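Long-range contact in rhomboid protease GlpG (Haemophilus influenzae, PDB 2NR9), which probably cleaves transmembrane segments within the membrane as a rhomboid serine protease with a serine-histidine dyad: residues F76-I80 with V122-V126. The protein carries 2 engineered substitutions. Numbering follows the deposited sequence.
Sequences FGGMI and VLGYV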
ATOM      1  N   PHE A  76       7.612  -4.363   4.812  1.00 50.07           N
ATOM      2  CA  PHE A  76       6.985  -3.405   5.733  1.00 49.93           C
ATOM      3  C   PHE A  76       5.532  -3.710   6.097  1.00 50.22           C
ATOM      4  O   PHE A  76       5.084  -3.386   7.199  1.00 49.88           O
ATOM      5  CB  PHE A  76       7.181  -1.964   5.252  1.00 50.64           C
ATOM      6  CG  PHE A  76       8.635  -1.550   5.169  1.00 51.95           C
ATOM      7  CD1 PHE A  76       9.359  -1.741   3.999  1.00 51.96           C
ATOM      8  CD2 PHE A  76       9.297  -1.056   6.286  1.00 51.90           C
ATOM      9  CE1 PHE A  76      10.710  -1.404   3.932  1.00 53.05           C
ATOM     10  CE2 PHE A  76      10.648  -0.709   6.224  1.00 53.03           C
ATOM     11  CZ  PHE A  76      11.354  -0.890   5.049  1.00 52.28           C
ATOM     12  N   GLY A  77       4.790  -4.298   5.162  1.00 49.85           N
ATOM     13  CA  GLY A  77       3.444  -4.756   5.455  1.00 48.71           C
ATOM     14  C   GLY A  77       3.563  -5.845   6.509  1.00 49.64           C
ATOM     15  O   GLY A  77       2.752  -5.927   7.441  1.00 48.35           O
ATOM     16  N   GLY A  78       4.616  -6.653   6.384  1.00 48.27           N
ATOM     17  CA  GLY A  78       4.904  -7.723   7.341  1.00 49.27           C
ATOM     18  C   GLY A  78       5.246  -7.177   8.718  1.00 50.46           C
ATOM     19  O   GLY A  78       4.747  -7.673   9.727  1.00 50.32           O
ATOM     20  N   MET A  79       6.122  -6.171   8.767  1.00 51.43           N
ATOM     21  CA  MET A  79       6.449  -5.523  10.040  1.00 52.03           C
ATOM     22  C   MET A  79       5.180  -5.093  10.753  1.00 51.09           C
ATOM     23  O   MET A  79       5.029  -5.320  11.951  1.00 50.85           O
ATOM     24  CB  MET A  79       7.331  -4.292   9.833  1.00 53.83           C
ATOM     25  CG  MET A  79       8.757  -4.586   9.455  1.00 55.73           C
ATOM     26  SD  MET A  79       9.744  -3.080   9.501  1.00 58.96           S
ATOM     27  CE  MET A  79      11.292  -3.676   8.803  1.00 57.68           C
ATOM     28  N   ILE A  80       4.298  -4.411  10.025  1.00 49.51           N
ATOM     29  CA  ILE A  80       3.032  -3.936  10.591  1.00 49.23           C
ATOM     30  C   ILE A  80       2.200  -5.091  11.125  1.00 49.34           C
ATOM     31  O   ILE A  80       1.720  -5.051  12.257  1.00 49.46           O
ATOM     32  CB  ILE A  80       2.194  -3.139   9.552  1.00 48.09           C
ATOM     33  CG1 ILE A  80       2.897  -1.829   9.193  1.00 47.28           C
ATOM     34  CG2 ILE A  80       0.799  -2.847  10.098  1.00 47.90           C
ATOM     35  CD1 ILE A  80       2.106  -0.956   8.233  1.00 48.34           C
ATOM     36  N   VAL A 122       1.707   2.199   3.900  1.00 46.57           N
ATOM     37  CA  VAL A 122       2.440   1.301   4.786  1.00 47.37           C
ATOM     38  C   VAL A 122       3.775   1.916   5.238  1.00 48.67           C
ATOM     39  O   VAL A 122       4.101   1.892   6.429  1.00 46.05           O
ATOM     40  CB  VAL A 122       2.660  -0.094   4.135  1.00 48.75           C
ATOM     41  CG1 VAL A 122       3.813  -0.833   4.805  1.00 48.85           C
ATOM     42  CG2 VAL A 122       1.365  -0.916   4.189  1.00 47.88           C
ATOM     43  N   LEU A 123       4.535   2.479   4.291  1.00 49.58           N
ATOM     44  CA  LEU A 123       5.809   3.141   4.624  1.00 51.29           C
ATOM     45  C   LEU A 123       5.561   4.352   5.519  1.00 51.72           C
ATOM     46  O   LEU A 123       6.321   4.619   6.449  1.00 53.54           O
ATOM     47  CB  LEU A 123       6.559   3.582   3.360  1.00 51.22           C
ATOM     48  CG  LEU A 123       6.975   2.499   2.362  1.00 51.85           C
ATOM     49  CD1 LEU A 123       7.829   3.099   1.245  1.00 51.07           C
ATOM     50  CD2 LEU A 123       7.734   1.393   3.074  1.00 51.60           C
ATOM     51  N   GLY A 124       4.503   5.096   5.221  1.00 51.37           N
ATOM     52  CA  GLY A 124       4.145   6.254   6.025  1.00 51.07           C
ATOM     53  C   GLY A 124       3.801   5.863   7.455  1.00 50.52           C
ATOM     54  O   GLY A 124       4.198   6.534   8.405  1.00 48.06           O
ATOM     55  N   TYR A 125       3.042   4.779   7.602  1.00 49.96           N
ATOM     56  CA  TYR A 125       2.636   4.292   8.917  1.00 50.06           C
ATOM     57  C   TYR A 125       3.840   3.881   9.758  1.00 51.00           C
ATOM     58  O   TYR A 125       3.990   4.311  10.898  1.00 50.06           O
ATOM     59  CB  TYR A 125       1.687   3.107   8.774  1.00 49.53           C
ATOM     60  CG  TYR A 125       1.036   2.701  10.068  1.00 49.21           C
ATOM     61  CD1 TYR A 125      -0.152   3.280  10.471  1.00 48.29           C
ATOM     62  CD2 TYR A 125       1.621   1.755  10.898  1.00 49.86           C
ATOM     63  CE1 TYR A 125      -0.752   2.924  11.654  1.00 48.47           C
ATOM     64  CE2 TYR A 125       1.025   1.390  12.091  1.00 49.03           C
ATOM     65  CZ  TYR A 125      -0.162   1.977  12.460  1.00 49.07           C
ATOM     66  OH  TYR A 125      -0.762   1.627  13.643  1.00 49.40           O
ATOM     67  N   VAL A 126       4.694   3.044   9.184  1.00 52.14           N
ATOM     68  CA  VAL A 126       5.886   2.574   9.874  1.00 54.00           C
ATOM     69  C   VAL A 126       6.819   3.730  10.226  1.00 55.39           C
ATOM     70  O   VAL A 126       7.364   3.782  11.331  1.00 55.39           O
ATOM     71  CB  VAL A 126       6.648   1.540   9.029  1.00 53.49           C
ATOM     72  CG1 VAL A 126       7.980   1.184   9.689  1.00 53.60           C
ATOM     73  CG2 VAL A 126       5.793   0.298   8.816  1.00 52.92           C
TER
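Leu123 lays its CD2 methyl over one face of the Phe76 ring, 4.0 Å from the ring centroid and 28° off the normal, a CH-pi contact displaced toward the CG-CD1 bond. Val126 CG1 approaches the same ring obliquely and more loosely. The second flat group, the Tyr125 ring, receives Ile80 CD1 obliquely, 3.8 Å from its CD2, while Phe84 packs edge-to-face against it and its OH is hydrogen-bonded to Asp183. Val126 lies between the two rings, with Ile80 beside it and Val122 next to Gly77. With chi1 at 160°, Val122 turns CG1 away from its own N and across to Gly77, 3.6 Å from both Phe76 CB and Gly77 N; the CA atoms of Gly77 and Val122 approach to 6.2 Å. Ile80 lays CG1 alongside Val126 CG2 at 3.6 Å, while its terminal CD1 meets Val122 CG1 at 3.8 Å. The segments' axes cross at 48° with a closest approach of 9.5 Å. With no hydrogen bond across the segments and all seven touching residues buried, van der Waals packing and one CH-pi contact join helix 63-84 to helix 116-131, which carries the nucleophile Ser116 at its start.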